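PDB 6P2I: glycerate dehydrogenase from Bacillus sp. 5mfcol3.1, which reduces acyclic imino acids, supplied by a partner oxidase, to amino acids with NADPH as the probable hydride donor. Local coordinates for residues 46-51 and 67-72; 1-6 and 24-29; 8-13 and 50-55. All coordinates share one frame; numbering follows the deposited sequence.

Contact 1. Residues 46-51 and 67-72. With DAR (D-arginine), chain D.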
# COMPACT_ATOMS: atom_id res chain seq x y z
N ASP A 46 -10.66 40.94 10.30
CA ASP A 46 -9.34 41.16 10.87
C ASP A 46 -8.44 39.95 10.72
O ASP A 46 -7.25 40.10 10.38
CB ASP A 46 -9.47 41.53 12.35
CG ASP A 46 -10.40 42.70 12.56
OD1 ASP A 46 -10.06 43.82 12.10
OD2 ASP A 46 -11.49 42.49 13.13
N ILE A 47 -8.98 38.75 10.93
CA ILE A 47 -8.32 37.49 10.62
C ILE A 47 -9.12 36.81 9.52
O ILE A 47 -10.36 36.80 9.56
CB ILE A 47 -8.24 36.57 11.86
CG1 ILE A 47 -7.47 37.27 12.99
CG2 ILE A 47 -7.62 35.22 11.49
CD1 ILE A 47 -7.48 36.48 14.29
N ALA A 48 -8.42 36.28 8.51
CA ALA A 48 -9.07 35.52 7.45
C ALA A 48 -8.49 34.11 7.42
O ALA A 48 -7.32 33.91 7.73
CB ALA A 48 -8.88 36.17 6.08
N ILE A 49 -9.33 33.15 7.04
CA ILE A 49 -8.94 31.76 6.83
C ILE A 49 -9.31 31.40 5.39
O ILE A 49 -10.40 31.73 4.93
CB ILE A 49 -9.65 30.81 7.80
CG1 ILE A 49 -9.45 31.26 9.25
CG2 ILE A 49 -9.13 29.35 7.59
CD1 ILE A 49 -10.54 30.78 10.19
N VAL A 50 -8.40 30.74 4.69
CA VAL A 50 -8.61 30.46 3.27
C VAL A 50 -8.25 29.01 2.98
O VAL A 50 -7.31 28.46 3.57
CB VAL A 50 -7.81 31.43 2.39
CG1 VAL A 50 -6.30 31.27 2.62
CG2 VAL A 50 -8.16 31.24 0.92
N GLU A 51 -9.02 28.37 2.10
CA GLU A 51 -8.77 26.99 1.70
C GLU A 51 -8.56 26.82 0.20
O GLU A 51 -7.75 25.97 -0.21
CB GLU A 51 -9.92 26.08 2.14
CG GLU A 51 -9.72 24.62 1.68
CD GLU A 51 -10.62 23.61 2.36
OE1 GLU A 51 -10.62 22.44 1.92
OE2 GLU A 51 -11.31 23.97 3.33
N LYS A 67 -5.42 41.89 8.83
CA LYS A 67 -4.11 41.86 9.46
C LYS A 67 -3.47 40.48 9.49
O LYS A 67 -2.24 40.41 9.60
CB LYS A 67 -4.18 42.39 10.90
CG LYS A 67 -4.46 43.89 11.01
CD LYS A 67 -3.46 44.69 10.20
CE LYS A 67 -2.06 44.58 10.79
NZ LYS A 67 -1.02 45.19 9.91
N TYR A 68 -4.25 39.41 9.37
CA TYR A 68 -3.73 38.06 9.58
C TYR A 68 -4.50 37.09 8.70
O TYR A 68 -5.73 37.04 8.75
CB TYR A 68 -3.85 37.66 11.05
CG TYR A 68 -3.22 36.33 11.43
CD1 TYR A 68 -2.04 35.87 10.84
CD2 TYR A 68 -3.81 35.53 12.40
CE1 TYR A 68 -1.47 34.64 11.22
CE2 TYR A 68 -3.26 34.33 12.79
CZ TYR A 68 -2.10 33.89 12.20
OH TYR A 68 -1.59 32.67 12.63
N LEU A 69 -3.76 36.34 7.88
CA LEU A 69 -4.32 35.33 6.99
C LEU A 69 -3.79 33.97 7.39
O LEU A 69 -2.57 33.81 7.54
CB LEU A 69 -3.97 35.63 5.53
CG LEU A 69 -4.43 34.61 4.49
CD1 LEU A 69 -5.95 34.59 4.42
CD2 LEU A 69 -3.85 34.94 3.13
N ILE A 70 -4.69 33.00 7.54
CA ILE A 70 -4.35 31.62 7.84
C ILE A 70 -4.77 30.77 6.65
O ILE A 70 -5.95 30.79 6.27
CB ILE A 70 -5.04 31.13 9.12
CG1 ILE A 70 -4.64 31.99 10.32
CG2 ILE A 70 -4.77 29.62 9.34
CD1 ILE A 70 -5.57 31.85 11.50
N THR A 71 -3.83 30.01 6.08
CA THR A 71 -4.22 28.97 5.14
C THR A 71 -4.57 27.74 5.95
O THR A 71 -3.85 27.38 6.88
CB THR A 71 -3.11 28.65 4.13
OG1 THR A 71 -1.95 28.11 4.81
CG2 THR A 71 -2.73 29.90 3.33
N ILE A 72 -5.73 27.14 5.65
CA ILE A 72 -6.09 25.88 6.29
C ILE A 72 -5.18 24.78 5.80
O ILE A 72 -5.07 23.74 6.45
CB ILE A 72 -7.58 25.53 6.03
CG1 ILE A 72 -8.10 24.57 7.11
CG2 ILE A 72 -7.75 24.92 4.65
CD1 ILE A 72 -8.15 25.19 8.50
N DAR D . -2.76 20.83 -0.64
CA DAR D . -2.67 20.09 0.62
CB DAR D . -4.02 19.48 1.01
CG DAR D . -5.12 20.51 1.26
CD DAR D . -6.29 19.92 2.04
NE DAR D . -7.33 20.87 2.43
CZ DAR D . -7.63 21.06 3.72
NH1 DAR D . -6.73 20.80 4.67
NH2 DAR D . -8.83 21.54 4.08
C DAR D . -2.09 20.98 1.71
O DAR D . -2.38 20.84 2.91
OXT DAR D . -1.28 21.85 1.36
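E51 and I72 meet where two neighbouring parallel strands end at the D-arginine pocket. Methyl CG2 of I72 rests on the start of the glutamate chain, 3.5 Å from E51 CB, and also touches NH2 of the ligand guanidinium at 3.6 Å. With CG anti to the backbone N (chi1 177°) and an extended chain beyond it, E51 carries its carboxylate straight out from the strand end, and DAR NH2 donates a nearly linear bond of 2.9 Å to E51 OE1. Y5 OH bonds the other oxygen, OE2, and T10 is a further partner of the carboxylate.

The second shell is the strand pair 47-50 and 68-71. A48 N donates a hydrogen bond to Y68 O, and A48 O accepts one from I70 N; V50 repeats the pattern, its N bonded to I70 O and its O taking I72 N at 2.9 Å, which ties the pocket residue to the sheet. I47, I49, Y68 and I70 share one face, where I47 CG2 lies 3.9 Å from Y68 CD2 and helix 280-298 packs against I49, Y68 and I70. On the other, L69 CD1 sits 3.7 Å from A48 CB and 3.8 Å from V50 CG1.

Farther out, N286 holds I72 O. The chemistry is consistent with a pocket end suited to a cationic side chain: a carboxylate receives the guanidinium, and an apolar methyl borders it.

Contact 2. Residues 1-6 and 24-29; sequences MKITYI and GDFEVF
K2 reaches across to E27 in a salt bridge, its NZ 2.8 Å from E27 OE1 and using the lone pair of that oxygen directed away from the other carboxylate oxygen. The same ammonium bonds T4 OG1 at 2.8 Å, on its own strand, and the lysine chain gets there by bending at chi2 (114°) and chi4. On the way its CD passes 3.5 Å from D25 OD2, although NZ and that carboxylate do not touch. Were this lysine an alanine, E27 OE1 would probably lose its charged mate and T4 OG1 one of its hydrogen-bond partners.

Backbone bonds join the strands in parallel register: D25 N to M1 O, I3 N to D25 O, E27 N to I3 O, Y5 N to E27 O and F29 N to Y5 O. They complete a beta-alpha-beta unit, in which helix 14-23 carries the chain from strand 2-5 to strand 25-28, the outermost strand at this end of the five-stranded sheet.

The F26 ring turns its edge to the backbone of the neighbouring strand, with CD1 3.3 Å from I3 O. Apolar contacts fill this face, opposite K2 and E27: F26 CD1 also packs 3.8 Å from I3 CG2, and V28 CG2 lies over one ring face. I20 of helix 14-23 packs against both I3 and F26. V28 CG1 meets Y5 CB at 4.0 Å. On the K2 face, methyl T4 CG2 lies in the plane of the F29 ring at its edge, 3.6 Å from CE2, and the same ring makes a cation-pi contact with R41.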
# COMPACT_ATOMS: atom_id res chain seq x y z
N MET A 1 -12.92 42.29 16.78
CA MET A 1 -12.23 41.14 16.19
C MET A 1 -13.18 40.27 15.39
O MET A 1 -14.04 39.58 15.95
CB MET A 1 -11.54 40.30 17.26
CG MET A 1 -10.71 39.12 16.75
SD MET A 1 -9.37 39.59 15.62
CE MET A 1 -8.51 40.83 16.56
N LYS A 2 -13.01 40.30 14.07
CA LYS A 2 -13.77 39.49 13.14
C LYS A 2 -12.86 38.45 12.52
O LYS A 2 -11.73 38.76 12.11
CB LYS A 2 -14.39 40.36 12.04
CG LYS A 2 -15.14 39.58 10.97
CD LYS A 2 -16.62 39.89 11.00
CE LYS A 2 -17.26 39.76 9.62
NZ LYS A 2 -17.02 38.43 9.01
N ILE A 3 -13.35 37.21 12.44
CA ILE A 3 -12.63 36.09 11.85
C ILE A 3 -13.53 35.51 10.77
O ILE A 3 -14.71 35.26 11.01
CB ILE A 3 -12.28 35.03 12.91
CG1 ILE A 3 -11.53 35.69 14.07
CG2 ILE A 3 -11.50 33.85 12.29
CD1 ILE A 3 -11.65 34.95 15.38
N THR A 4 -12.98 35.33 9.57
CA THR A 4 -13.79 34.90 8.43
C THR A 4 -13.11 33.76 7.69
O THR A 4 -12.00 33.92 7.19
CB THR A 4 -14.04 36.05 7.46
OG1 THR A 4 -14.66 37.13 8.16
CG2 THR A 4 -14.95 35.59 6.33
N TYR A 5 -13.79 32.62 7.62
CA TYR A 5 -13.40 31.53 6.73
C TYR A 5 -14.02 31.88 5.38
O TYR A 5 -15.24 31.79 5.19
CB TYR A 5 -13.89 30.20 7.29
CG TYR A 5 -13.15 28.94 6.85
CD1 TYR A 5 -12.98 28.64 5.50
CD2 TYR A 5 -12.65 28.05 7.78
CE1 TYR A 5 -12.32 27.47 5.09
CE2 TYR A 5 -11.99 26.88 7.38
CZ TYR A 5 -11.83 26.60 6.03
OH TYR A 5 -11.19 25.44 5.64
N ILE A 6 -13.19 32.35 4.43
CA ILE A 6 -13.73 33.04 3.26
C ILE A 6 -14.23 32.13 2.16
O ILE A 6 -14.86 32.62 1.22
CB ILE A 6 -12.70 34.01 2.65
CG1 ILE A 6 -11.56 33.24 1.97
CG2 ILE A 6 -12.21 35.01 3.70
CD1 ILE A 6 -10.67 34.14 1.10
N GLY A 24 -13.98 35.78 18.75
CA GLY A 24 -14.46 36.95 18.05
C GLY A 24 -15.65 36.58 17.19
O GLY A 24 -16.17 35.47 17.27
N ASP A 25 -16.07 37.54 16.36
CA ASP A 25 -17.17 37.31 15.43
C ASP A 25 -16.70 36.44 14.27
O ASP A 25 -15.96 36.91 13.40
CB ASP A 25 -17.71 38.65 14.93
CG ASP A 25 -18.88 38.51 13.97
OD1 ASP A 25 -19.50 37.44 13.91
OD2 ASP A 25 -19.20 39.50 13.29
N PHE A 26 -17.15 35.20 14.25
CA PHE A 26 -16.74 34.22 13.25
C PHE A 26 -17.81 34.11 12.17
O PHE A 26 -18.99 33.93 12.48
CB PHE A 26 -16.50 32.86 13.92
CG PHE A 26 -15.89 31.82 13.03
CD1 PHE A 26 -14.95 32.16 12.06
CD2 PHE A 26 -16.23 30.48 13.18
CE1 PHE A 26 -14.39 31.19 11.24
CE2 PHE A 26 -15.66 29.50 12.38
CZ PHE A 26 -14.73 29.84 11.41
N GLU A 27 -17.39 34.25 10.91
CA GLU A 27 -18.29 34.09 9.78
C GLU A 27 -17.68 33.10 8.81
O GLU A 27 -16.48 33.16 8.54
CB GLU A 27 -18.55 35.42 9.06
CG GLU A 27 -19.52 35.29 7.87
CD GLU A 27 -19.94 36.64 7.30
OE1 GLU A 27 -19.18 37.63 7.45
OE2 GLU A 27 -21.04 36.71 6.72
N VAL A 28 -18.50 32.20 8.29
CA VAL A 28 -18.05 31.15 7.38
C VAL A 28 -18.87 31.23 6.11
O VAL A 28 -20.10 31.33 6.17
CB VAL A 28 -18.19 29.76 8.01
CG1 VAL A 28 -17.62 28.69 7.08
CG2 VAL A 28 -17.51 29.72 9.36
N PHE A 29 -18.20 31.17 4.96
CA PHE A 29 -18.86 31.17 3.66
C PHE A 29 -18.74 29.79 3.04
O PHE A 29 -17.63 29.27 2.88
CB PHE A 29 -18.24 32.21 2.72
CG PHE A 29 -18.54 33.62 3.11
CD1 PHE A 29 -19.67 34.26 2.62
CD2 PHE A 29 -17.71 34.31 3.98
CE1 PHE A 29 -19.96 35.57 2.97
CE2 PHE A 29 -17.99 35.62 4.34
CZ PHE A 29 -19.12 36.25 3.83

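Contact 3. Residues 8-13 and 50-55. With DAR (D-arginine), chain D.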
# COMPACT_ATOMS: atom_id res chain seq x y z
N LYS A 8 -15.38 27.68 1.01
CA LYS A 8 -16.09 26.50 1.52
C LYS A 8 -15.18 25.53 2.26
O LYS A 8 -14.30 24.91 1.65
CB LYS A 8 -16.78 25.77 0.35
CG LYS A 8 -17.65 24.60 0.76
CD LYS A 8 -18.52 24.15 -0.41
CE LYS A 8 -17.71 23.34 -1.42
NZ LYS A 8 -17.79 21.87 -1.20
N PRO A 9 -15.36 25.35 3.56
CA PRO A 9 -14.47 24.43 4.29
C PRO A 9 -14.78 22.99 3.93
O PRO A 9 -15.94 22.59 3.82
CB PRO A 9 -14.78 24.71 5.77
CG PRO A 9 -15.61 25.99 5.78
CD PRO A 9 -16.30 26.05 4.46
N THR A 10 -13.71 22.21 3.75
CA THR A 10 -13.90 20.77 3.67
C THR A 10 -14.44 20.23 4.99
O THR A 10 -15.36 19.40 5.01
CB THR A 10 -12.59 20.09 3.33
OG1 THR A 10 -12.24 20.39 1.98
CG2 THR A 10 -12.73 18.56 3.52
N TYR A 11 -13.90 20.73 6.10
CA TYR A 11 -14.22 20.22 7.42
C TYR A 11 -14.21 21.38 8.40
O TYR A 11 -13.22 22.11 8.50
CB TYR A 11 -13.20 19.14 7.83
CG TYR A 11 -13.49 18.47 9.15
CD1 TYR A 11 -14.67 17.76 9.35
CD2 TYR A 11 -12.57 18.53 10.20
CE1 TYR A 11 -14.94 17.14 10.56
CE2 TYR A 11 -12.83 17.91 11.41
CZ TYR A 11 -14.01 17.22 11.58
OH TYR A 11 -14.27 16.59 12.78
N LEU A 12 -15.34 21.57 9.09
CA LEU A 12 -15.47 22.64 10.08
C LEU A 12 -16.62 22.26 10.99
O LEU A 12 -17.74 22.78 10.87
CB LEU A 12 -15.69 24.01 9.42
CG LEU A 12 -15.49 25.20 10.38
CD1 LEU A 12 -14.00 25.42 10.70
CD2 LEU A 12 -16.12 26.48 9.82
N PRO A 13 -16.38 21.35 11.93
CA PRO A 13 -17.46 20.82 12.76
C PRO A 13 -17.94 21.86 13.75
O PRO A 13 -17.30 22.89 13.98
CB PRO A 13 -16.80 19.63 13.46
CG PRO A 13 -15.35 19.98 13.50
CD PRO A 13 -15.07 20.76 12.24
N VAL A 50 -8.40 30.74 4.69
CA VAL A 50 -8.61 30.46 3.27
C VAL A 50 -8.25 29.01 2.98
O VAL A 50 -7.31 28.46 3.57
CB VAL A 50 -7.81 31.43 2.39
CG1 VAL A 50 -6.30 31.27 2.62
CG2 VAL A 50 -8.16 31.24 0.92
N GLU A 51 -9.02 28.37 2.10
CA GLU A 51 -8.77 26.99 1.70
C GLU A 51 -8.56 26.82 0.20
O GLU A 51 -7.75 25.97 -0.21
CB GLU A 51 -9.92 26.08 2.14
CG GLU A 51 -9.72 24.62 1.68
CD GLU A 51 -10.62 23.61 2.36
OE1 GLU A 51 -10.62 22.44 1.92
OE2 GLU A 51 -11.31 23.97 3.33
N TRP A 52 -9.25 27.60 -0.63
CA TRP A 52 -9.31 27.36 -2.06
C TRP A 52 -8.92 28.55 -2.91
O TRP A 52 -8.56 28.37 -4.08
CB TRP A 52 -10.73 26.97 -2.49
CG TRP A 52 -11.31 25.81 -1.76
CD1 TRP A 52 -12.14 25.84 -0.67
CD2 TRP A 52 -11.11 24.43 -2.08
NE1 TRP A 52 -12.47 24.56 -0.30
CE2 TRP A 52 -11.84 23.67 -1.14
CE3 TRP A 52 -10.37 23.76 -3.06
CZ2 TRP A 52 -11.86 22.27 -1.16
CZ3 TRP A 52 -10.39 22.37 -3.08
CH2 TRP A 52 -11.13 21.65 -2.14
N THR A 53 -9.01 29.77 -2.39
CA THR A 53 -9.05 30.95 -3.23
C THR A 53 -7.66 31.53 -3.42
O THR A 53 -6.96 31.81 -2.44
CB THR A 53 -9.98 31.99 -2.61
OG1 THR A 53 -11.28 31.40 -2.49
CG2 THR A 53 -10.06 33.25 -3.46
N SER A 54 -7.27 31.72 -4.68
CA SER A 54 -6.03 32.41 -4.98
C SER A 54 -6.11 33.85 -4.50
O SER A 54 -7.11 34.54 -4.71
CB SER A 54 -5.76 32.37 -6.48
OG SER A 54 -5.36 31.07 -6.87
N ILE A 55 -5.05 34.31 -3.86
CA ILE A 55 -4.96 35.69 -3.38
C ILE A 55 -3.71 36.29 -4.03
O ILE A 55 -2.58 35.99 -3.63
CB ILE A 55 -4.92 35.78 -1.85
CG1 ILE A 55 -6.23 35.22 -1.28
CG2 ILE A 55 -4.72 37.23 -1.42
CD1 ILE A 55 -6.30 35.16 0.24
N DAR D . -2.76 20.83 -0.64
CA DAR D . -2.67 20.09 0.62
CB DAR D . -4.02 19.48 1.01
CG DAR D . -5.12 20.51 1.26
CD DAR D . -6.29 19.92 2.04
NE DAR D . -7.33 20.87 2.43
CZ DAR D . -7.63 21.06 3.72
NH1 DAR D . -6.73 20.80 4.67
NH2 DAR D . -8.83 21.54 4.08
C DAR D . -2.09 20.98 1.71
O DAR D . -2.38 20.84 2.91
OXT DAR D . -1.28 21.85 1.36
O HOH W 1 -11.59 22.73 6.47
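T10 and E51 join two loops that follow the C-terminal ends of strands 2-5 and 47-50, the carboxyl-end side of a parallel alpha/beta sheet, where this fold commonly places its binding sites. The two side chains cross at about a right angle. From E51 CB the chain runs to CG, which lies over one face of the W52 indole, offset toward its rim. CD then opens into a carboxylate whose two oxygens are both engaged by T10. OE1, the oxygen that also holds the ligand, is met on its syn side by T10 OG1, which donates a short bond of 2.6 Å. OE2 receives the backbone T10 N at 3.0 Å, again from the syn side but 22° out of the carboxylate plane, and P9 CA lies 3.3 Å from it. A water that accepts from Y11 N gives OE2 only a weak bond.

The threonine thus grips the carboxylate by hydroxyl and amide together, which should fix its rotation as it faces the bound D-arginine, and these donors would be expected to favour its charged form. Around the site, D7 bonds the backbone N of both E51 and W52, and the second subunit packs Y132 on T10 and H130 on W52.

W52 adds a separate tie between the loops. With CG anti to the carbonyl carbon (chi1 -55°), its indole extends toward K8, where NE1 donates to K8 O at 2.7 Å, the oxygen lying just 6° out of the ring plane.

Contacts 1 and 2 are neighbouring pairings in one five-stranded parallel sheet: strand 2-5 lies between 25-28 and 47-50, with 68-71 beyond, and their centres are 9 Å apart. Along the chain contact 2 closes before contact 1 opens. Contact 3, centred 10 Å from contact 1 and 12 Å from contact 2, joins the loops leaving strands 2-5 and 47-50; its segments alternate with those of contact 2, and it shares V50 and E51 with contact 1. The three converge on E51, with Y5 of contact 2 reaching its carboxylate. The principle is that sheet order brings sequence-distant loops together at one ligand group.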